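Microcin B17-processing protein McbD (Escherichia coli, PDB 6GRI) is required to process the inactive microcin B17 precursor (McbA) into the active peptide, and belongs to the YcaO family. Local coordinates at residues Met1-Ser6 with Thr15-Pro20; Asn23-Thr28 with Ile198-Leu203; Glu78-Ser83 with Gln122-Val127; Asn184-Ser189 with Thr306-Asp311. The protein carries 1 engineered substitution. All blocks are in the same frame, centred on the assembly; numbering follows the deposited sequence.

Interaction 1. Residues Met1-Ser6 with Thr15-Pro20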
loop_
_atom_site.group_PDB
_atom_site.type_symbol
_atom_site.label_atom_id
_atom_site.label_comp_id
_atom_site.label_asym_id
_atom_site.label_seq_id
_atom_site.Cartn_x
_atom_site.Cartn_y
_atom_site.Cartn_z
ATOM N N MET D 1 -11.628 13.121 -10.069
ATOM C CA MET D 1 -11.105 11.810 -10.564
ATOM C C MET D 1 -10.439 11.922 -11.943
ATOM O O MET D 1 -10.528 12.965 -12.597
ATOM C CB MET D 1 -12.229 10.770 -10.569
ATOM C CG MET D 1 -12.400 10.083 -9.218
ATOM S SD MET D 1 -13.873 9.058 -9.106
ATOM C CE MET D 1 -15.185 10.265 -9.310
ATOM N N ILE D 2 -9.750 10.850 -12.347
ATOM C CA ILE D 2 -8.867 10.809 -13.529
ATOM C C ILE D 2 -7.657 11.729 -13.366
ATOM O O ILE D 2 -6.535 11.244 -13.217
ATOM C CB ILE D 2 -9.623 11.062 -14.848
ATOM C CG1 ILE D 2 -10.620 9.920 -15.059
ATOM C CG2 ILE D 2 -8.653 11.146 -16.023
ATOM C CD1 ILE D 2 -11.714 10.226 -16.042
ATOM N N ASN D 3 -7.891 13.039 -13.411
ATOM C CA ASN D 3 -6.925 14.054 -12.964
ATOM C C ASN D 3 -5.564 14.000 -13.666
ATOM O O ASN D 3 -4.500 13.942 -13.012
ATOM C CB ASN D 3 -6.762 13.981 -11.441
ATOM C CG ASN D 3 -8.028 14.356 -10.701
ATOM O OD1 ASN D 3 -8.573 13.559 -9.933
ATOM N ND2 ASN D 3 -8.499 15.576 -10.923
ATOM N N VAL D 4 -5.616 14.023 -15.001
ATOM C CA VAL D 4 -4.425 14.088 -15.841
ATOM C C VAL D 4 -4.049 15.547 -16.052
ATOM O O VAL D 4 -4.869 16.352 -16.478
ATOM C CB VAL D 4 -4.646 13.404 -17.213
ATOM C CG1 VAL D 4 -3.443 13.624 -18.139
ATOM C CG2 VAL D 4 -4.950 11.916 -17.027
ATOM N N TYR D 5 -2.793 15.862 -15.764
ATOM C CA TYR D 5 -2.247 17.195 -15.890
ATOM C C TYR D 5 -1.110 17.134 -16.891
ATOM O O TYR D 5 -0.398 16.129 -16.965
ATOM C CB TYR D 5 -1.741 17.689 -14.536
ATOM C CG TYR D 5 -2.761 17.576 -13.421
ATOM C CD1 TYR D 5 -4.021 18.186 -13.523
ATOM C CD2 TYR D 5 -2.481 16.844 -12.265
ATOM C CE1 TYR D 5 -4.964 18.073 -12.493
ATOM C CE2 TYR D 5 -3.404 16.729 -11.231
ATOM C CZ TYR D 5 -4.638 17.343 -11.337
ATOM O OH TYR D 5 -5.534 17.214 -10.295
ATOM N N SER D 6 -0.954 18.198 -17.673
ATOM C CA SER D 6 0.176 18.348 -18.604
ATOM C C SER D 6 0.822 19.730 -18.425
ATOM O O SER D 6 0.117 20.730 -18.230
ATOM C CB SER D 6 -0.301 18.167 -20.053
ATOM O OG SER D 6 -1.045 16.970 -20.214
ATOM N N THR D 15 -5.537 20.115 -18.085
ATOM C CA THR D 15 -6.375 19.315 -17.170
ATOM C C THR D 15 -7.453 18.535 -17.915
ATOM O O THR D 15 -8.074 19.063 -18.833
ATOM C CB THR D 15 -7.094 20.194 -16.099
ATOM O OG1 THR D 15 -6.133 20.856 -15.266
ATOM C CG2 THR D 15 -7.999 19.357 -15.187
ATOM N N MET D 16 -7.636 17.276 -17.508
ATOM C CA MET D 16 -8.844 16.480 -17.765
ATOM C C MET D 16 -9.257 15.931 -16.409
ATOM O O MET D 16 -8.470 15.254 -15.761
ATOM C CB MET D 16 -8.538 15.340 -18.748
ATOM C CG MET D 16 -9.288 14.017 -18.557
ATOM S SD MET D 16 -10.876 13.971 -19.372
ATOM C CE MET D 16 -11.826 12.912 -18.281
ATOM N N ALA D 17 -10.470 16.234 -15.972
ATOM C CA ALA D 17 -10.988 15.734 -14.705
ATOM C C ALA D 17 -12.418 15.242 -14.859
ATOM O O ALA D 17 -13.230 15.863 -15.528
ATOM C CB ALA D 17 -10.924 16.815 -13.644
ATOM N N MET D 18 -12.693 14.095 -14.254
ATOM C CA MET D 18 -14.032 13.597 -14.055
ATOM C C MET D 18 -14.476 14.168 -12.729
ATOM O O MET D 18 -13.734 14.128 -11.765
ATOM C CB MET D 18 -14.022 12.072 -14.010
ATOM C CG MET D 18 -15.290 11.438 -13.466
ATOM S SD MET D 18 -15.529 9.771 -14.094
ATOM C CE MET D 18 -14.097 8.901 -13.466
ATOM N N SER D 19 -15.685 14.692 -12.671
ATOM C CA SER D 19 -16.154 15.348 -11.463
ATOM C C SER D 19 -16.634 14.333 -10.416
ATOM O O SER D 19 -17.289 13.354 -10.779
ATOM C CB SER D 19 -17.283 16.303 -11.791
ATOM O OG SER D 19 -17.551 17.070 -10.648
ATOM N N PRO D 20 -16.325 14.556 -9.118
ATOM C CA PRO D 20 -16.910 13.670 -8.113
ATOM C C PRO D 20 -18.333 14.090 -7.871
ATOM O O PRO D 20 -18.670 15.222 -8.169
ATOM C CB PRO D 20 -16.048 13.901 -6.852
ATOM C CG PRO D 20 -15.083 14.990 -7.183
ATOM C CD PRO D 20 -15.514 15.613 -8.488
#
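M1 and M18 exchange backbone hydrogen bonds at the chain terminus: the amino nitrogen M1 N gives to M18 O (2.9 Å), and M18 N returns to M1 O. Further along the hairpin V4 and M16 form a reciprocal antiparallel pair, with M16 N to V4 O at 3.1 Å. There N3 and V4 both face M16, a G1 beta bulge in which N3 adopts a left-handed backbone (phi 57°). Apolar contacts fill the side facing helix 47-66. I2 lays its CD1 between the M16 methyl (3.5 Å to CE) and the base of M18 (3.6 Å to CB), crossing M18 at about a right angle, while I51 of the helix touches all three side chains. M1 carries its CE to 4.0 Å from P20 CA. At the other end T15 OG1 lies at the edge of the Y5 ring, in its plane, 3.8 Å from CD1, and the Y5 hydroxyl bonds to T15 O of the McbC chain. M1 N also donates to E196 of McbC and weakly to N3 OD1; with a carboxylate among its acceptors the terminus is probably protonated.

Interaction 2. Residues Asn23-Thr28 with Ile198-Leu203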
loop_
_atom_site.group_PDB
_atom_site.type_symbol
_atom_site.label_atom_id
_atom_site.label_comp_id
_atom_site.label_asym_id
_atom_site.label_seq_id
_atom_site.Cartn_x
_atom_site.Cartn_y
_atom_site.Cartn_z
ATOM N N ASN D 23 -24.380 11.755 -5.243
ATOM C CA ASN D 23 -25.538 10.963 -5.675
ATOM C C ASN D 23 -25.128 10.010 -6.777
ATOM O O ASN D 23 -24.732 10.448 -7.849
ATOM C CB ASN D 23 -26.615 11.934 -6.183
ATOM C CG ASN D 23 -27.890 11.251 -6.664
ATOM O OD1 ASN D 23 -27.962 10.032 -6.842
ATOM N ND2 ASN D 23 -28.915 12.068 -6.892
ATOM N N ARG D 24 -25.241 8.708 -6.539
ATOM C CA ARG D 24 -24.844 7.734 -7.560
ATOM C C ARG D 24 -25.728 7.786 -8.813
ATOM O O ARG D 24 -25.271 7.403 -9.878
ATOM C CB ARG D 24 -24.788 6.311 -6.991
ATOM C CG ARG D 24 -26.134 5.664 -6.736
ATOM C CD ARG D 24 -25.977 4.288 -6.109
ATOM N NE ARG D 24 -27.221 3.519 -6.211
ATOM C CZ ARG D 24 -27.675 2.928 -7.322
ATOM N NH1 ARG D 24 -27.011 2.999 -8.477
ATOM N NH2 ARG D 24 -28.817 2.253 -7.281
ATOM N N ASN D 25 -26.972 8.252 -8.676
ATOM C CA ASN D 25 -27.923 8.359 -9.789
ATOM C C ASN D 25 -27.847 9.662 -10.574
ATOM O O ASN D 25 -28.595 9.811 -11.536
ATOM C CB ASN D 25 -29.360 8.193 -9.287
ATOM C CG ASN D 25 -29.611 6.830 -8.699
ATOM O OD1 ASN D 25 -29.382 5.817 -9.351
ATOM N ND2 ASN D 25 -30.088 6.797 -7.464
ATOM N N MET D 26 -27.005 10.616 -10.159
ATOM C CA MET D 26 -26.796 11.842 -10.950
ATOM C C MET D 26 -25.774 11.517 -12.015
ATOM O O MET D 26 -24.931 10.676 -11.783
ATOM C CB MET D 26 -26.304 13.019 -10.094
ATOM C CG MET D 26 -27.399 13.829 -9.410
ATOM S SD MET D 26 -28.558 14.659 -10.532
ATOM C CE MET D 26 -29.812 13.414 -10.792
ATOM N N PRO D 27 -25.837 12.178 -13.186
ATOM C CA PRO D 27 -24.847 11.827 -14.205
ATOM C C PRO D 27 -23.411 12.246 -13.835
ATOM O O PRO D 27 -23.207 13.123 -12.980
ATOM C CB PRO D 27 -25.328 12.572 -15.459
ATOM C CG PRO D 27 -26.652 13.159 -15.105
ATOM C CD PRO D 27 -26.678 13.305 -13.621
ATOM N N THR D 28 -22.445 11.576 -14.460
ATOM C CA THR D 28 -21.049 11.941 -14.376
ATOM C C THR D 28 -20.815 13.096 -15.348
ATOM O O THR D 28 -21.275 13.048 -16.477
ATOM C CB THR D 28 -20.146 10.761 -14.779
ATOM O OG1 THR D 28 -20.290 9.691 -13.838
ATOM C CG2 THR D 28 -18.693 11.177 -14.843
ATOM N N ILE D 198 -32.193 9.940 -15.674
ATOM C CA ILE D 198 -33.069 10.818 -16.446
ATOM C C ILE D 198 -34.255 11.229 -15.589
ATOM O O ILE D 198 -34.601 12.411 -15.519
ATOM C CB ILE D 198 -33.533 10.135 -17.749
ATOM C CG1 ILE D 198 -32.309 9.729 -18.603
ATOM C CG2 ILE D 198 -34.494 11.035 -18.535
ATOM C CD1 ILE D 198 -31.310 10.836 -18.912
ATOM N N ASP D 199 -34.876 10.257 -14.932
ATOM C CA ASP D 199 -35.994 10.549 -14.042
ATOM C C ASP D 199 -35.589 11.437 -12.878
ATOM O O ASP D 199 -36.344 12.338 -12.511
ATOM C CB ASP D 199 -36.653 9.259 -13.541
ATOM C CG ASP D 199 -37.490 8.580 -14.618
ATOM O OD1 ASP D 199 -38.232 9.290 -15.344
ATOM O OD2 ASP D 199 -37.411 7.336 -14.737
ATOM N N GLU D 200 -34.398 11.205 -12.323
ATOM C CA GLU D 200 -33.899 12.014 -11.206
ATOM C C GLU D 200 -33.738 13.489 -11.631
ATOM O O GLU D 200 -34.148 14.405 -10.905
ATOM C CB GLU D 200 -32.577 11.451 -10.664
ATOM C CG GLU D 200 -32.280 11.798 -9.203
ATOM C CD GLU D 200 -32.507 10.632 -8.265
ATOM O OE1 GLU D 200 -33.589 10.005 -8.333
ATOM O OE2 GLU D 200 -31.593 10.339 -7.466
ATOM N N ILE D 201 -33.171 13.707 -12.817
ATOM C CA ILE D 201 -33.053 15.049 -13.367
ATOM C C ILE D 201 -34.424 15.683 -13.569
ATOM O O ILE D 201 -34.623 16.815 -13.157
ATOM C CB ILE D 201 -32.269 15.065 -14.688
ATOM C CG1 ILE D 201 -30.800 14.762 -14.415
ATOM C CG2 ILE D 201 -32.359 16.435 -15.376
ATOM C CD1 ILE D 201 -30.019 14.405 -15.661
ATOM N N LEU D 202 -35.361 14.969 -14.186
ATOM C CA LEU D 202 -36.698 15.541 -14.431
ATOM C C LEU D 202 -37.439 15.884 -13.133
ATOM O O LEU D 202 -38.113 16.914 -13.060
ATOM C CB LEU D 202 -37.558 14.618 -15.306
ATOM C CG LEU D 202 -37.171 14.497 -16.782
ATOM C CD1 LEU D 202 -37.950 13.361 -17.434
ATOM C CD2 LEU D 202 -37.402 15.817 -17.515
ATOM N N LEU D 203 -37.299 15.032 -12.117
ATOM C CA LEU D 203 -37.942 15.260 -10.818
ATOM C C LEU D 203 -37.325 16.458 -10.119
ATOM O O LEU D 203 -38.036 17.272 -9.524
ATOM C CB LEU D 203 -37.855 14.018 -9.928
ATOM C CG LEU D 203 -38.802 14.033 -8.715
ATOM C CD1 LEU D 203 -39.413 12.663 -8.516
ATOM C CD2 LEU D 203 -38.110 14.486 -7.435
#
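The side-chain amide of N23 and the carboxylate of E200 approach from opposite directions with their planes 47° apart. N23 heads an Asx turn inside the type I turn N23-M26: N23 OD1 accepts N25 N (2.7 Å), so the same amide that closes the turn, in the loop between strands 15-18 and 28-33, also reaches helix 196-208. Its rotation is thereby fixed at both ends. N23 ND2 donates to E200 OE2 over 3.2 Å; the acceptor lies close to the amide plane and is reached through its anti lone pair, on the side away from OE1. N25 CB is also near this oxygen, at 3.6 Å, and its own amide stands almost perpendicular to the carboxylate, while N25 OD1 lies over one face of the R24 guanidinium, toward the rim. E200 OE2 has a further partner in a salt bridge to R63 of an McbC subunit, which probably favours the ionised carboxylate. Beside the polar pair, M26 bends at chi2 and chi3 and brings its methyl CE across the aliphatic part of E200, 3.4 Å from CG. That methyl is also 4.0 Å from I201 CG1. Beyond it, P27 CG rests 3.6 Å from I201 CD1.

Interaction 3. Residues Glu78-Ser83 with Gln122-Val127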
loop_
_atom_site.group_PDB
_atom_site.type_symbol
_atom_site.label_atom_id
_atom_site.label_comp_id
_atom_site.label_asym_id
_atom_site.label_seq_id
_atom_site.Cartn_x
_atom_site.Cartn_y
_atom_site.Cartn_z
ATOM N N GLU D 78 -15.254 26.684 -60.250
ATOM C CA GLU D 78 -14.026 25.930 -60.499
ATOM C C GLU D 78 -13.866 24.742 -59.543
ATOM O O GLU D 78 -13.360 23.702 -59.951
ATOM C CB GLU D 78 -12.827 26.871 -60.392
ATOM C CG GLU D 78 -11.485 26.312 -60.828
ATOM C CD GLU D 78 -10.379 27.354 -60.720
ATOM O OE1 GLU D 78 -10.658 28.558 -60.943
ATOM O OE2 GLU D 78 -9.225 26.971 -60.408
ATOM N N MET D 79 -14.302 24.892 -58.291
ATOM C CA MET D 79 -14.033 23.892 -57.234
ATOM C C MET D 79 -15.062 22.754 -57.103
ATOM O O MET D 79 -14.710 21.663 -56.648
ATOM C CB MET D 79 -13.845 24.581 -55.873
ATOM C CG MET D 79 -15.103 25.154 -55.236
ATOM S SD MET D 79 -14.819 25.691 -53.541
ATOM C CE MET D 79 -13.985 27.240 -53.851
ATOM N N MET D 80 -16.314 23.016 -57.486
ATOM C CA MET D 80 -17.423 22.056 -57.350
ATOM C C MET D 80 -18.291 22.085 -58.600
ATOM O O MET D 80 -18.148 22.999 -59.413
ATOM C CB MET D 80 -18.286 22.419 -56.145
ATOM C CG MET D 80 -18.919 23.797 -56.220
ATOM S SD MET D 80 -19.792 24.203 -54.714
ATOM C CE MET D 80 -18.462 24.740 -53.639
ATOM N N PRO D 81 -19.218 21.111 -58.744
ATOM C CA PRO D 81 -20.132 21.125 -59.887
ATOM C C PRO D 81 -21.016 22.378 -59.913
ATOM O O PRO D 81 -21.109 23.075 -58.891
ATOM C CB PRO D 81 -20.982 19.864 -59.675
ATOM C CG PRO D 81 -20.146 18.981 -58.818
ATOM C CD PRO D 81 -19.460 19.932 -57.890
ATOM N N PRO D 82 -21.664 22.661 -61.070
ATOM C CA PRO D 82 -22.338 23.952 -61.273
ATOM C C PRO D 82 -23.593 24.199 -60.415
ATOM O O PRO D 82 -23.766 25.313 -59.916
ATOM C CB PRO D 82 -22.657 23.949 -62.768
ATOM C CG PRO D 82 -22.727 22.512 -63.137
ATOM C CD PRO D 82 -21.749 21.805 -62.271
ATOM N N SER D 83 -24.443 23.189 -60.228
ATOM C CA SER D 83 -25.679 23.373 -59.436
ATOM C C SER D 83 -25.379 23.735 -57.978
ATOM O O SER D 83 -26.099 24.529 -57.372
ATOM C CB SER D 83 -26.578 22.131 -59.484
ATOM O OG SER D 83 -26.305 21.257 -58.396
ATOM N N GLN D 122 -15.562 16.673 -54.240
ATOM C CA GLN D 122 -15.417 18.047 -54.705
ATOM C C GLN D 122 -14.773 18.842 -53.579
ATOM O O GLN D 122 -14.333 18.261 -52.585
ATOM C CB GLN D 122 -16.784 18.611 -55.084
ATOM C CG GLN D 122 -17.883 18.303 -54.076
ATOM C CD GLN D 122 -19.165 19.050 -54.379
ATOM O OE1 GLN D 122 -19.330 20.204 -53.976
ATOM N NE2 GLN D 122 -20.084 18.392 -55.087
ATOM N N GLU D 123 -14.670 20.154 -53.736
ATOM C CA GLU D 123 -14.272 21.008 -52.628
ATOM C C GLU D 123 -15.383 21.991 -52.334
ATOM O O GLU D 123 -16.226 22.269 -53.193
ATOM C CB GLU D 123 -12.971 21.740 -52.935
ATOM C CG GLU D 123 -11.739 20.844 -52.909
ATOM C CD GLU D 123 -10.614 21.348 -53.793
ATOM O OE1 GLU D 123 -10.863 21.567 -54.997
ATOM O OE2 GLU D 123 -9.477 21.513 -53.298
ATOM N N ILE D 124 -15.392 22.478 -51.095
ATOM C CA ILE D 124 -16.288 23.554 -50.669
ATOM C C ILE D 124 -15.418 24.631 -50.023
ATOM O O ILE D 124 -14.244 24.362 -49.709
ATOM C CB ILE D 124 -17.403 23.046 -49.731
ATOM C CG1 ILE D 124 -16.839 22.628 -48.362
ATOM C CG2 ILE D 124 -18.143 21.899 -50.402
ATOM C CD1 ILE D 124 -17.771 21.788 -47.504
ATOM N N PRO D 125 -15.965 25.854 -49.851
ATOM C CA PRO D 125 -15.152 26.917 -49.260
ATOM C C PRO D 125 -14.744 26.672 -47.790
ATOM O O PRO D 125 -15.602 26.444 -46.923
ATOM C CB PRO D 125 -16.042 28.160 -49.392
ATOM C CG PRO D 125 -16.976 27.841 -50.494
ATOM C CD PRO D 125 -17.244 26.378 -50.360
ATOM N N ALA D 126 -13.428 26.717 -47.552
ATOM C CA ALA D 126 -12.813 26.614 -46.215
ATOM C C ALA D 126 -13.354 27.619 -45.196
ATOM O O ALA D 126 -13.473 27.296 -44.015
ATOM C CB ALA D 126 -11.303 26.787 -46.329
ATOM N N VAL D 127 -13.651 28.835 -45.661
ATOM C CA VAL D 127 -14.253 29.899 -44.837
ATOM C C VAL D 127 -15.479 29.456 -44.014
ATOM O O VAL D 127 -15.691 29.960 -42.907
ATOM C CB VAL D 127 -14.596 31.153 -45.694
ATOM C CG1 VAL D 127 -15.643 30.855 -46.764
ATOM C CG2 VAL D 127 -15.051 32.309 -44.810
#
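The end of helix 76-79 and the link to helix 82-95 lie against strand 121-125: M79, M80 and P81 meet Q122, E123, I124 and P125. One backbone bond crosses: E123 N donates to M79 O over 3.3 Å, nearly straight at the hydrogen (164°). The accepting carbonyl belongs to the last helical residue; M80 then leaves helical geometry, and P81 takes the N-cap position of the next helix. On its other side strand 121-125 pairs with strand 108-115, where Q122 and I124 bond to A113 and V111, so the intervening amide of E123 is turned toward the helix link. Both strands belong to an antiparallel sheet that also includes strand 339-347, whose F339 touches Q122 and I124. The carboxylate of E123 is committed elsewhere, to K74 in a salt bridge and to T110. M79 and M80 both place CG in the crowded position between backbone N and carbonyl carbon (chi1 72° and 60°), which sends the two sulfurs along the strand. M79 SD passes 3.7 Å from I124 C, and M80 CE reaches 3.4 Å from E123 O and 3.9 Å from P125 CD, meeting the proline at about a right angle. At the other end, the amide of Q122 spans two residues: OE1 lies 3.3 Å from M80 CB, while NE2 lies 3.3 Å from P81 CD.

Interaction 4. Residues Asn184-Ser189 with Thr306-Asp311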
loop_
_atom_site.group_PDB
_atom_site.type_symbol
_atom_site.label_atom_id
_atom_site.label_comp_id
_atom_site.label_asym_id
_atom_site.label_seq_id
_atom_site.Cartn_x
_atom_site.Cartn_y
_atom_site.Cartn_z
ATOM N N ASN D 184 -44.098 19.654 -33.711
ATOM C CA ASN D 184 -44.946 18.540 -34.120
ATOM C C ASN D 184 -45.811 18.069 -32.970
ATOM O O ASN D 184 -46.998 17.762 -33.161
ATOM C CB ASN D 184 -44.098 17.381 -34.632
ATOM C CG ASN D 184 -43.269 17.764 -35.843
ATOM O OD1 ASN D 184 -43.804 18.098 -36.898
ATOM N ND2 ASN D 184 -41.951 17.730 -35.688
ATOM N N THR D 185 -45.218 18.015 -31.777
ATOM C CA THR D 185 -45.920 17.530 -30.593
ATOM C C THR D 185 -45.233 17.896 -29.258
ATOM O O THR D 185 -44.060 18.273 -29.210
ATOM C CB THR D 185 -46.149 15.997 -30.684
ATOM O OG1 THR D 185 -46.956 15.563 -29.586
ATOM C CG2 THR D 185 -44.834 15.213 -30.699
ATOM N N GLU D 186 -46.007 17.799 -28.184
ATOM C CA GLU D 186 -45.521 17.968 -26.825
ATOM C C GLU D 186 -45.577 16.613 -26.123
ATOM O O GLU D 186 -46.607 15.915 -26.162
ATOM C CB GLU D 186 -46.371 18.998 -26.077
ATOM C CG GLU D 186 -46.128 19.052 -24.572
ATOM C CD GLU D 186 -46.895 20.158 -23.862
ATOM O OE1 GLU D 186 -47.708 20.874 -24.498
ATOM O OE2 GLU D 186 -46.673 20.317 -22.640
ATOM N N ILE D 187 -44.470 16.254 -25.474
ATOM C CA ILE D 187 -44.429 15.085 -24.591
ATOM C C ILE D 187 -44.868 15.532 -23.195
ATOM O O ILE D 187 -44.615 16.672 -22.781
ATOM C CB ILE D 187 -43.020 14.444 -24.490
ATOM C CG1 ILE D 187 -42.380 14.215 -25.882
ATOM C CG2 ILE D 187 -43.082 13.147 -23.682
ATOM C CD1 ILE D 187 -43.078 13.187 -26.739
ATOM N N SER D 188 -45.530 14.632 -22.477
ATOM C CA SER D 188 -45.954 14.894 -21.112
ATOM C C SER D 188 -44.758 15.345 -20.274
ATOM O O SER D 188 -43.729 14.687 -20.241
ATOM C CB SER D 188 -46.589 13.637 -20.517
ATOM O OG SER D 188 -46.960 13.826 -19.163
ATOM N N SER D 189 -44.899 16.492 -19.623
ATOM C CA SER D 189 -43.887 16.998 -18.714
ATOM C C SER D 189 -43.742 16.140 -17.468
ATOM O O SER D 189 -42.755 16.276 -16.758
ATOM C CB SER D 189 -44.239 18.411 -18.290
ATOM O OG SER D 189 -45.531 18.429 -17.714
ATOM N N THR D 306 -45.607 28.585 -28.612
ATOM C CA THR D 306 -45.460 27.313 -29.326
ATOM C C THR D 306 -46.823 26.835 -29.857
ATOM O O THR D 306 -47.832 26.884 -29.145
ATOM C CB THR D 306 -44.812 26.242 -28.423
ATOM O OG1 THR D 306 -43.568 26.741 -27.909
ATOM C CG2 THR D 306 -44.554 24.947 -29.193
ATOM N N VAL D 307 -46.842 26.391 -31.111
ATOM C CA VAL D 307 -48.052 25.877 -31.765
ATOM C C VAL D 307 -47.832 24.385 -32.025
ATOM O O VAL D 307 -46.896 24.008 -32.726
ATOM C CB VAL D 307 -48.349 26.630 -33.095
ATOM C CG1 VAL D 307 -49.462 25.954 -33.899
ATOM C CG2 VAL D 307 -48.700 28.089 -32.822
ATOM N N LEU D 308 -48.698 23.553 -31.449
ATOM C CA LEU D 308 -48.616 22.103 -31.604
ATOM C C LEU D 308 -49.416 21.646 -32.811
ATOM O O LEU D 308 -50.626 21.847 -32.855
ATOM C CB LEU D 308 -49.143 21.393 -30.350
ATOM C CG LEU D 308 -48.404 21.635 -29.029
ATOM C CD1 LEU D 308 -49.062 20.812 -27.935
ATOM C CD2 LEU D 308 -46.921 21.304 -29.139
ATOM N N LEU D 309 -48.743 21.005 -33.769
ATOM C CA LEU D 309 -49.414 20.407 -34.934
ATOM C C LEU D 309 -50.254 19.178 -34.539
ATOM O O LEU D 309 -51.064 18.716 -35.332
ATOM C CB LEU D 309 -48.408 20.038 -36.038
ATOM C CG LEU D 309 -47.374 21.092 -36.499
ATOM C CD1 LEU D 309 -46.441 20.490 -37.544
ATOM C CD2 LEU D 309 -48.003 22.378 -37.016
ATOM N N SER D 310 -50.027 18.645 -33.333
ATOM C CA SER D 310 -50.927 17.688 -32.672
ATOM C C SER D 310 -51.097 18.125 -31.204
ATOM O O SER D 310 -50.165 17.996 -30.400
ATOM C CB SER D 310 -50.356 16.261 -32.745
ATOM O OG SER D 310 -49.581 16.063 -33.918
ATOM N N ASP D 311 -52.281 18.638 -30.866
ATOM C CA ASP D 311 -52.531 19.283 -29.555
ATOM C C ASP D 311 -52.552 18.351 -28.327
ATOM O O ASP D 311 -52.277 18.811 -27.205
ATOM C CB ASP D 311 -53.836 20.106 -29.591
ATOM C CG ASP D 311 -53.668 21.453 -30.291
ATOM O OD1 ASP D 311 -52.719 22.193 -29.939
ATOM O OD2 ASP D 311 -54.495 21.781 -31.177
#
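E186 crosses L308 at a slant, touching its CD1 at two points, CB and OE1. E186 CB begins 3.7 Å from L308 CD1. With CG opposite the backbone N (chi1 168°) and the chain extended, CG and CD then stand farther back from that methyl, about 4.8 Å from CG to L308 CD1. At the tip OE1 returns to 3.7 Å from L308 CD1, whereas OE2 turns to R212 in a salt bridge that anchors the carboxylate. The leucine's second methyl, CD2, lies against the backbone, 3.8 Å from T185 C. Polar contact is concentrated on one oxygen. S310 OG donates to N184 O (3.2 Å) nearly along the C=O axis, and S310 N adds a weak, bent bond to the same atom. The N184 side chain points elsewhere: ND2 is held by T217 O and by the D215 carboxylate, which leaves OD1 3.6 Å from L309 CD1. Backbone bonding to strand 210-215 occurs on the opposite flank of strand 182-187 from the one met by 307-308 and 313-314, to both of which it runs parallel. N184 and T185 together face D215, a classic beta bulge within this mixed sheet.

How the interactions relate
Interactions 1 and 2 are buried and share a border, M18 of the first packing on T28 of the second; both are also contacted by McbB and McbC chains, and the amino terminus and E200 find a carboxylate and a guanidinium partner, respectively, in McbC. Interaction 3 is partly buried and interaction 4 lies at the surface, and no other chain of the assembly touches either. Chemistry follows place: paired backbone bonds with an apolar side in the hairpin of interaction 1, a turn amide and carboxylate in interaction 2, methionines of a helix end against a strand and its proline, with one backbone bond, in interaction 3, and a doubly used carbonyl in interaction 4. Strand 182-187 of interaction 4 leads into helix 196-208 of interaction 2.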